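Local coordinates for YdhT protein (Bacillus subtilis, PDB 3CBW), which hydrolyses internal beta-1,4-mannosidic linkages in mannan, galactomannan and glucomannan as a secreted family 26 glycoside hydrolase, at residues P128-S140 with D193-K206. The protein carries 3 engineered substitutions. Residues are numbered along the deposited sequence; the frame is centred on the assembly and turned at random.
Sequences PITNDQYKKILDS and DNERISLYKQLYKK. Engineered in segment 128-140: Lys136 (natural residue Asn).
Arg196 reaches from helix 194-206 to the start of helix 131-138 and grips Asn131 side-on: Arg196 NE lies 2.8 Å from Asn131 OD1, nearly in line with the amide C=O, and NH2 reaches the same oxygen from above the amide plane. Arg196 NH2 also gives a nearly straight bond (172°) to Ile129 O at 2.8 Å. NH1 turns to Gly185 O and to a water shared with Ile129 N, and Tyr134 CD1 sits over the centre of one guanidinium face, 3.4 Å from Arg196 CZ. Bends at chi2 and chi3 curl the arginine chain into this place. Asn131 ND2 donates to Asp193 OD2 (3.2 Å), while Asp193 OD1 caps helix 194-206 at Arg196 N. Further along, the Tyr134 ring passes Leu199 CB; its OH, bonded to Trp184 O, lies against Leu203 CD2 and Tyr200, whose side chain is about 7 Å from that of His175, which probably positions the nucleophile. Leu138 CD1 lies 3.6 Å from Leu199 CD2, each leucine a knob in a hole of the other helix; the axes are 19° apart. Lys135 NZ forms a salt bridge with Glu195 OE2 at the margin. At the far end Lys206 NZ ties Leu138 O (3.0 Å) and Ser140 OG (2.9 Å). The contact joins TIM-barrel helices following strands 108-114 and 169-172; oxygens around the buried guanidinium probably stabilise its charge.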
ATOM      1  N   PRO A 128       0.092  16.207  14.810  1.00 10.79           N
ATOM      2  CA  PRO A 128       0.235  15.123  15.781  1.00 10.23           C
ATOM      3  C   PRO A 128      -0.758  15.262  16.924  1.00 10.07           C
ATOM      4  O   PRO A 128      -1.230  16.371  17.213  1.00 10.02           O
ATOM      5  CB  PRO A 128       1.665  15.292  16.305  1.00 10.16           C
ATOM      6  CG  PRO A 128       1.958  16.740  16.119  1.00 11.65           C
ATOM      7  CD  PRO A 128       1.203  17.170  14.879  1.00 10.98           C
ATOM      8  N   ILE A 129      -1.056  14.136  17.559  1.00  9.69           N
ATOM      9  CA  ILE A 129      -2.021  14.084  18.643  1.00 10.16           C
ATOM     10  C   ILE A 129      -1.442  13.357  19.831  1.00  9.84           C
ATOM     11  O   ILE A 129      -0.476  12.607  19.708  1.00  9.68           O
ATOM     12  CB  ILE A 129      -3.359  13.446  18.181  1.00 10.41           C
ATOM     13  CG1 ILE A 129      -3.164  11.989  17.727  1.00 10.26           C
ATOM     14  CG2 ILE A 129      -3.980  14.316  17.093  1.00 11.37           C
ATOM     15  CD1 ILE A 129      -4.478  11.254  17.469  1.00 11.09           C
ATOM     16  N   THR A 130      -2.030  13.600  20.996  1.00 10.13           N
ATOM     17  CA  THR A 130      -1.574  12.954  22.201  1.00 10.51           C
ATOM     18  C   THR A 130      -2.186  11.562  22.316  1.00 10.30           C
ATOM     19  O   THR A 130      -3.153  11.229  21.620  1.00  9.88           O
ATOM     20  CB  THR A 130      -2.010  13.750  23.444  1.00 10.69           C
ATOM     21  OG1 THR A 130      -3.438  13.713  23.517  1.00 11.30           O
ATOM     22  CG2 THR A 130      -1.520  15.222  23.396  1.00 11.74           C
ATOM     23  N   ASN A 131      -1.629  10.751  23.201  1.00 10.50           N
ATOM     24  CA  ASN A 131      -2.204   9.432  23.463  1.00 11.09           C
ATOM     25  C   ASN A 131      -3.629   9.506  23.992  1.00 11.36           C
ATOM     26  O   ASN A 131      -4.457   8.654  23.656  1.00 11.55           O
ATOM     27  CB  ASN A 131      -1.306   8.604  24.376  1.00 11.71           C
ATOM     28  CG  ASN A 131      -0.049   8.125  23.672  1.00 13.15           C
ATOM     29  OD1 ASN A 131      -0.019   7.987  22.444  1.00 12.99           O
ATOM     30  ND2 ASN A 131       0.988   7.846  24.448  1.00 14.36           N
ATOM     31  N   ASP A 132      -3.944  10.529  24.786  1.00 11.76           N
ATOM     32  CA  ASP A 132      -5.314  10.696  25.271  1.00 12.53           C
ATOM     33  C   ASP A 132      -6.284  10.968  24.110  1.00 12.06           C
ATOM     34  O   ASP A 132      -7.398  10.430  24.085  1.00 12.68           O
ATOM     35  CB  ASP A 132      -5.396  11.814  26.315  1.00 13.86           C
ATOM     36  CG  ASP A 132      -4.878  11.398  27.696  1.00 16.91           C
ATOM     37  OD1 ASP A 132      -4.599  10.203  27.935  1.00 20.43           O
ATOM     38  OD2 ASP A 132      -4.751  12.298  28.557  1.00 21.03           O
ATOM     39  N   GLN A 133      -5.865  11.785  23.140  1.00 11.13           N
ATOM     40  CA  GLN A 133      -6.678  12.025  21.953  1.00 11.25           C
ATOM     41  C   GLN A 133      -6.835  10.758  21.107  1.00 11.13           C
ATOM     42  O   GLN A 133      -7.922  10.457  20.599  1.00 11.87           O
ATOM     43  CB  GLN A 133      -6.069  13.132  21.106  1.00 10.90           C
ATOM     44  CG  GLN A 133      -6.220  14.519  21.708  1.00 12.45           C
ATOM     45  CD  GLN A 133      -5.469  15.562  20.916  1.00 12.45           C
ATOM     46  OE1 GLN A 133      -4.265  15.439  20.672  1.00 11.76           O
ATOM     47  NE2 GLN A 133      -6.180  16.590  20.485  1.00 15.33           N
ATOM     48  N   TYR A 134      -5.737  10.021  20.963  1.00 10.66           N
ATOM     49  CA  TYR A 134      -5.729   8.774  20.199  1.00 10.52           C
ATOM     50  C   TYR A 134      -6.688   7.748  20.830  1.00 10.73           C
ATOM     51  O   TYR A 134      -7.426   7.052  20.126  1.00 10.65           O
ATOM     52  CB  TYR A 134      -4.301   8.244  20.169  1.00 10.56           C
ATOM     53  CG  TYR A 134      -3.867   7.419  18.974  1.00 10.33           C
ATOM     54  CD1 TYR A 134      -2.828   7.870  18.160  1.00 10.27           C
ATOM     55  CD2 TYR A 134      -4.414   6.163  18.707  1.00 10.91           C
ATOM     56  CE1 TYR A 134      -2.356   7.109  17.100  1.00  9.26           C
ATOM     57  CE2 TYR A 134      -3.946   5.392  17.639  1.00 10.56           C
ATOM     58  CZ  TYR A 134      -2.922   5.879  16.841  1.00 10.24           C
ATOM     59  OH  TYR A 134      -2.465   5.105  15.798  1.00 11.02           O
ATOM     60  N   LYS A 135      -6.702   7.677  22.159  1.00 11.28           N
ATOM     61  CA  LYS A 135      -7.634   6.781  22.857  1.00 12.11           C
ATOM     62  C   LYS A 135      -9.080   7.112  22.532  1.00 12.16           C
ATOM     63  O   LYS A 135      -9.904   6.204  22.391  1.00 13.12           O
ATOM     64  CB  LYS A 135      -7.423   6.818  24.373  1.00 12.48           C
ATOM     65  CG  LYS A 135      -6.185   6.093  24.847  1.00 14.97           C
ATOM     66  CD  LYS A 135      -5.894   6.383  26.317  1.00 18.58           C
ATOM     67  CE  LYS A 135      -4.859   5.418  26.861  1.00 22.40           C
ATOM     68  NZ  LYS A 135      -5.441   4.065  27.093  1.00 25.46           N
ATOM     69  N   LYS A 136      -9.403   8.398  22.427  1.00 12.59           N
ATOM     70  CA  LYS A 136     -10.766   8.807  22.087  1.00 13.53           C
ATOM     71  C   LYS A 136     -11.164   8.334  20.690  1.00 12.93           C
ATOM     72  O   LYS A 136     -12.294   7.894  20.476  1.00 12.47           O
ATOM     73  CB  LYS A 136     -10.928  10.318  22.196  1.00 14.07           C
ATOM     74  CG  LYS A 136     -10.818  10.829  23.627  1.00 16.01           C
ATOM     75  CD  LYS A 136     -10.969  12.341  23.694  1.00 19.18           C
ATOM     76  CE  LYS A 136     -10.987  12.841  25.137  1.00 22.20           C
ATOM     77  NZ  LYS A 136     -11.198  14.309  25.174  1.00 25.21           N
ATOM     78  N   ILE A 137     -10.231   8.419  19.743  1.00 12.20           N
ATOM     79  CA  ILE A 137     -10.470   7.973  18.369  1.00 12.30           C
ATOM     80  C   ILE A 137     -10.851   6.491  18.319  1.00 12.24           C
ATOM     81  O   ILE A 137     -11.663   6.081  17.490  1.00 12.03           O
ATOM     82  CB  ILE A 137      -9.225   8.261  17.482  1.00 11.74           C
ATOM     83  CG1 ILE A 137      -9.027   9.781  17.346  1.00 11.77           C
ATOM     84  CG2 ILE A 137      -9.335   7.542  16.115  1.00 12.19           C
ATOM     85  CD1 ILE A 137      -7.720  10.211  16.658  1.00 12.10           C
ATOM     86  N   LEU A 138     -10.278   5.697  19.218  1.00 12.98           N
ATOM     87  CA  LEU A 138     -10.522   4.254  19.274  1.00 14.12           C
ATOM     88  C   LEU A 138     -11.878   3.897  19.849  1.00 15.07           C
ATOM     89  O   LEU A 138     -12.358   2.775  19.671  1.00 15.92           O
ATOM     90  CB  LEU A 138      -9.424   3.569  20.086  1.00 14.36           C
ATOM     91  CG  LEU A 138      -8.061   3.575  19.401  1.00 14.49           C
ATOM     92  CD1 LEU A 138      -6.991   3.146  20.369  1.00 16.69           C
ATOM     93  CD2 LEU A 138      -8.084   2.646  18.201  1.00 15.43           C
ATOM     94  N   ASP A 139     -12.491   4.859  20.529  1.00 15.46           N
ATOM     95  CA  ASP A 139     -13.726   4.659  21.266  1.00 16.37           C
ATOM     96  C   ASP A 139     -14.870   5.147  20.396  1.00 16.25           C
ATOM     97  O   ASP A 139     -15.044   6.347  20.209  1.00 15.48           O
ATOM     98  CB  ASP A 139     -13.638   5.437  22.586  1.00 16.89           C
ATOM     99  CG  ASP A 139     -14.901   5.357  23.430  1.00 18.57           C
ATOM    100  OD1 ASP A 139     -15.943   4.847  22.959  1.00 18.30           O
ATOM    101  OD2 ASP A 139     -14.833   5.844  24.577  1.00 20.02           O
ATOM    102  N   SER A 140     -15.647   4.202  19.865  1.00 16.73           N
ATOM    103  CA  SER A 140     -16.732   4.508  18.928  1.00 17.17           C
ATOM    104  C   SER A 140     -17.819   5.423  19.505  1.00 17.51           C
ATOM    105  O   SER A 140     -18.623   5.983  18.758  1.00 18.30           O
ATOM    106  CB  SER A 140     -17.357   3.216  18.387  1.00 17.39           C
ATOM    107  OG  SER A 140     -16.456   2.550  17.514  1.00 18.57           O
ATOM    108  N   ASP A 193       7.455   4.993  22.053  1.00 13.65           N
ATOM    109  CA  ASP A 193       6.368   5.331  22.959  1.00 13.10           C
ATOM    110  C   ASP A 193       5.554   4.050  22.992  1.00 12.68           C
ATOM    111  O   ASP A 193       4.865   3.714  22.027  1.00 12.08           O
ATOM    112  CB  ASP A 193       5.593   6.528  22.379  1.00 13.73           C
ATOM    113  CG  ASP A 193       4.358   6.930  23.200  1.00 15.98           C
ATOM    114  OD1 ASP A 193       3.841   6.123  23.988  1.00 17.33           O
ATOM    115  OD2 ASP A 193       3.874   8.066  23.003  1.00 20.23           O
ATOM    116  N   ASN A 194       5.672   3.309  24.088  1.00 12.68           N
ATOM    117  CA  ASN A 194       5.054   1.999  24.196  1.00 12.93           C
ATOM    118  C   ASN A 194       3.540   2.080  24.103  1.00 12.52           C
ATOM    119  O   ASN A 194       2.906   1.231  23.478  1.00 12.66           O
ATOM    120  CB  ASN A 194       5.460   1.337  25.512  1.00 13.58           C
ATOM    121  CG  ASN A 194       6.893   0.875  25.503  1.00 15.42           C
ATOM    122  OD1 ASN A 194       7.375   0.345  24.502  1.00 17.82           O
ATOM    123  ND2 ASN A 194       7.592   1.077  26.616  1.00 17.85           N
ATOM    124  N   GLU A 195       2.967   3.114  24.706  1.00 12.34           N
ATOM    125  CA  GLU A 195       1.529   3.309  24.629  1.00 12.48           C
ATOM    126  C   GLU A 195       1.083   3.614  23.201  1.00 11.90           C
ATOM    127  O   GLU A 195       0.079   3.071  22.744  1.00 11.73           O
ATOM    128  CB  GLU A 195       1.061   4.393  25.609  1.00 12.93           C
ATOM    129  CG  GLU A 195      -0.458   4.665  25.564  1.00 15.68           C
ATOM    130  CD  GLU A 195      -1.328   3.469  25.957  1.00 20.03           C
ATOM    131  OE1 GLU A 195      -0.811   2.478  26.521  1.00 21.87           O
ATOM    132  OE2 GLU A 195      -2.555   3.527  25.702  1.00 23.27           O
ATOM    133  N   ARG A 196       1.829   4.460  22.491  1.00 11.29           N
ATOM    134  CA  ARG A 196       1.500   4.749  21.088  1.00 10.77           C
ATOM    135  C   ARG A 196       1.544   3.485  20.228  1.00 10.06           C
ATOM    136  O   ARG A 196       0.668   3.283  19.377  1.00  9.89           O
ATOM    137  CB  ARG A 196       2.404   5.844  20.515  1.00 10.83           C
ATOM    138  CG  ARG A 196       2.147   6.195  19.042  1.00 10.57           C
ATOM    139  CD  ARG A 196       0.724   6.667  18.764  1.00 10.09           C
ATOM    140  NE  ARG A 196       0.293   7.750  19.656  1.00 10.48           N
ATOM    141  CZ  ARG A 196       0.128   9.022  19.301  1.00 10.00           C
ATOM    142  NH1 ARG A 196       0.356   9.437  18.048  1.00  9.84           N
ATOM    143  NH2 ARG A 196      -0.283   9.890  20.218  1.00 10.96           N
ATOM    144  N   ILE A 197       2.551   2.641  20.436  1.00 10.17           N
ATOM    145  CA  ILE A 197       2.673   1.389  19.699  1.00 10.77           C
ATOM    146  C   ILE A 197       1.429   0.519  19.947  1.00 10.84           C
ATOM    147  O   ILE A 197       0.846  -0.028  19.001  1.00 10.63           O
ATOM    148  CB  ILE A 197       3.987   0.664  20.082  1.00 10.74           C
ATOM    149  CG1 ILE A 197       5.189   1.427  19.514  1.00 11.62           C
ATOM    150  CG2 ILE A 197       3.981  -0.806  19.637  1.00 11.97           C
ATOM    151  CD1 ILE A 197       6.522   1.076  20.158  1.00 13.75           C
ATOM    152  N   SER A 198       0.999   0.416  21.208  1.00 11.16           N
ATOM    153  CA  SER A 198      -0.193  -0.361  21.547  1.00 11.73           C
ATOM    154  C   SER A 198      -1.447   0.212  20.892  1.00 11.07           C
ATOM    155  O   SER A 198      -2.279  -0.526  20.332  1.00 11.17           O
ATOM    156  CB  SER A 198      -0.378  -0.405  23.061  1.00 12.73           C
ATOM    157  OG  SER A 198      -1.566  -1.104  23.372  1.00 15.35           O
ATOM    158  N   LEU A 199      -1.590   1.531  20.968  1.00 10.55           N
ATOM    159  CA  LEU A 199      -2.747   2.198  20.385  1.00 10.20           C
ATOM    160  C   LEU A 199      -2.791   2.050  18.862  1.00  9.70           C
ATOM    161  O   LEU A 199      -3.871   1.881  18.282  1.00  9.59           O
ATOM    162  CB  LEU A 199      -2.786   3.673  20.792  1.00 10.66           C
ATOM    163  CG  LEU A 199      -2.962   3.950  22.293  1.00 12.08           C
ATOM    164  CD1 LEU A 199      -2.767   5.445  22.575  1.00 13.81           C
ATOM    165  CD2 LEU A 199      -4.321   3.473  22.814  1.00 14.65           C
ATOM    166  N   TYR A 200      -1.629   2.120  18.216  1.00  9.40           N
ATOM    167  CA  TYR A 200      -1.581   1.902  16.784  1.00  9.40           C
ATOM    168  C   TYR A 200      -2.128   0.516  16.431  1.00  9.49           C
ATOM    169  O   TYR A 200      -2.941   0.368  15.500  1.00  8.87           O
ATOM    170  CB  TYR A 200      -0.161   2.040  16.226  1.00  9.28           C
ATOM    171  CG  TYR A 200      -0.154   1.648  14.764  1.00  8.61           C
ATOM    172  CD1 TYR A 200      -0.481   2.581  13.787  1.00  8.60           C
ATOM    173  CD2 TYR A 200       0.094   0.328  14.367  1.00  8.22           C
ATOM    174  CE1 TYR A 200      -0.539   2.226  12.439  1.00  8.11           C
ATOM    175  CE2 TYR A 200       0.036  -0.029  13.035  1.00  8.39           C
ATOM    176  CZ  TYR A 200      -0.282   0.921  12.076  1.00  8.05           C
ATOM    177  OH  TYR A 200      -0.319   0.542  10.756  1.00  8.69           O
ATOM    178  N   LYS A 201      -1.658  -0.505  17.141  1.00  9.45           N
ATOM    179  CA  LYS A 201      -2.118  -1.860  16.868  1.00  9.91           C
ATOM    180  C   LYS A 201      -3.626  -1.950  17.031  1.00 10.08           C
ATOM    181  O   LYS A 201      -4.296  -2.590  16.219  1.00 10.08           O
ATOM    182  CB  LYS A 201      -1.403  -2.886  17.742  1.00 10.76           C
ATOM    183  CG  LYS A 201       0.071  -3.031  17.439  1.00 12.08           C
ATOM    184  CD  LYS A 201       0.684  -4.001  18.410  1.00 15.61           C
ATOM    185  CE  LYS A 201       2.177  -3.921  18.411  1.00 18.33           C
ATOM    186  NZ  LYS A 201       2.703  -4.609  19.616  1.00 19.39           N
ATOM    187  N   GLN A 202      -4.161  -1.302  18.064  1.00 10.03           N
ATOM    188  CA  GLN A 202      -5.605  -1.257  18.274  1.00 10.15           C
ATOM    189  C   GLN A 202      -6.324  -0.589  17.112  1.00  9.69           C
ATOM    190  O   GLN A 202      -7.371  -1.062  16.673  1.00  9.92           O
ATOM    191  CB  GLN A 202      -5.913  -0.546  19.583  1.00 10.58           C
ATOM    192  CG  GLN A 202      -5.471  -1.331  20.798  1.00 12.66           C
ATOM    193  CD  GLN A 202      -5.644  -0.551  22.085  1.00 16.27           C
ATOM    194  OE1 GLN A 202      -6.732  -0.074  22.383  1.00 17.42           O
ATOM    195  NE2 GLN A 202      -4.563  -0.404  22.845  1.00 17.75           N
ATOM    196  N   LEU A 203      -5.756   0.495  16.592  1.00  9.18           N
ATOM    197  CA  LEU A 203      -6.368   1.205  15.476  1.00  9.48           C
ATOM    198  C   LEU A 203      -6.357   0.371  14.193  1.00  9.35           C
ATOM    199  O   LEU A 203      -7.354   0.322  13.465  1.00  9.90           O
ATOM    200  CB  LEU A 203      -5.665   2.550  15.263  1.00  9.70           C
ATOM    201  CG  LEU A 203      -6.227   3.435  14.143  1.00  9.60           C
ATOM    202  CD1 LEU A 203      -7.676   3.861  14.411  1.00 12.08           C
ATOM    203  CD2 LEU A 203      -5.344   4.658  13.957  1.00 10.58           C
ATOM    204  N   TYR A 204      -5.239  -0.289  13.920  1.00  8.95           N
ATOM    205  CA  TYR A 204      -5.155  -1.141  12.754  1.00  9.18           C
ATOM    206  C   TYR A 204      -6.206  -2.252  12.862  1.00  9.31           C
ATOM    207  O   TYR A 204      -6.940  -2.519  11.901  1.00  9.10           O
ATOM    208  CB  TYR A 204      -3.748  -1.710  12.628  1.00  9.87           C
ATOM    209  CG  TYR A 204      -3.532  -2.499  11.366  1.00  9.45           C
ATOM    210  CD1 TYR A 204      -2.724  -2.016  10.339  1.00  9.55           C
ATOM    211  CD2 TYR A 204      -4.119  -3.755  11.216  1.00 11.22           C
ATOM    212  CE1 TYR A 204      -2.523  -2.782   9.180  1.00 10.32           C
ATOM    213  CE2 TYR A 204      -3.943  -4.496  10.093  1.00 12.19           C
ATOM    214  CZ  TYR A 204      -3.162  -4.016   9.079  1.00 10.35           C
ATOM    215  OH  TYR A 204      -2.987  -4.832   7.995  1.00 12.49           O
ATOM    216  N   LYS A 205      -6.293  -2.891  14.025  1.00  9.27           N
ATOM    217  CA  LYS A 205      -7.268  -3.963  14.220  1.00  9.94           C
ATOM    218  C   LYS A 205      -8.702  -3.453  14.130  1.00 10.01           C
ATOM    219  O   LYS A 205      -9.570  -4.156  13.628  1.00 10.39           O
ATOM    220  CB  LYS A 205      -7.031  -4.670  15.541  1.00 10.92           C
ATOM    221  CG  LYS A 205      -5.735  -5.434  15.595  1.00 12.34           C
ATOM    222  CD  LYS A 205      -5.628  -6.086  16.945  1.00 17.64           C
ATOM    223  CE  LYS A 205      -4.244  -6.531  17.271  1.00 20.70           C
ATOM    224  NZ  LYS A 205      -4.231  -6.972  18.693  1.00 23.81           N
ATOM    225  N   LYS A 206      -8.947  -2.231  14.593  1.00  9.77           N
ATOM    226  CA  LYS A 206     -10.274  -1.624  14.484  1.00 10.69           C
ATOM    227  C   LYS A 206     -10.670  -1.468  13.015  1.00 10.31           C
ATOM    228  O   LYS A 206     -11.801  -1.767  12.617  1.00 10.42           O
ATOM    229  CB  LYS A 206     -10.262  -0.274  15.187  1.00 11.48           C
ATOM    230  CG  LYS A 206     -11.557   0.501  15.141  1.00 13.24           C
ATOM    231  CD  LYS A 206     -11.432   1.733  16.032  1.00 16.01           C
ATOM    232  CE  LYS A 206     -12.698   2.521  16.086  1.00 18.08           C
ATOM    233  NZ  LYS A 206     -13.677   1.958  17.061  1.00 18.77           N
TER
HETATM  234  O   HOH W   1       0.083  11.759  16.416  1.00 10.53           O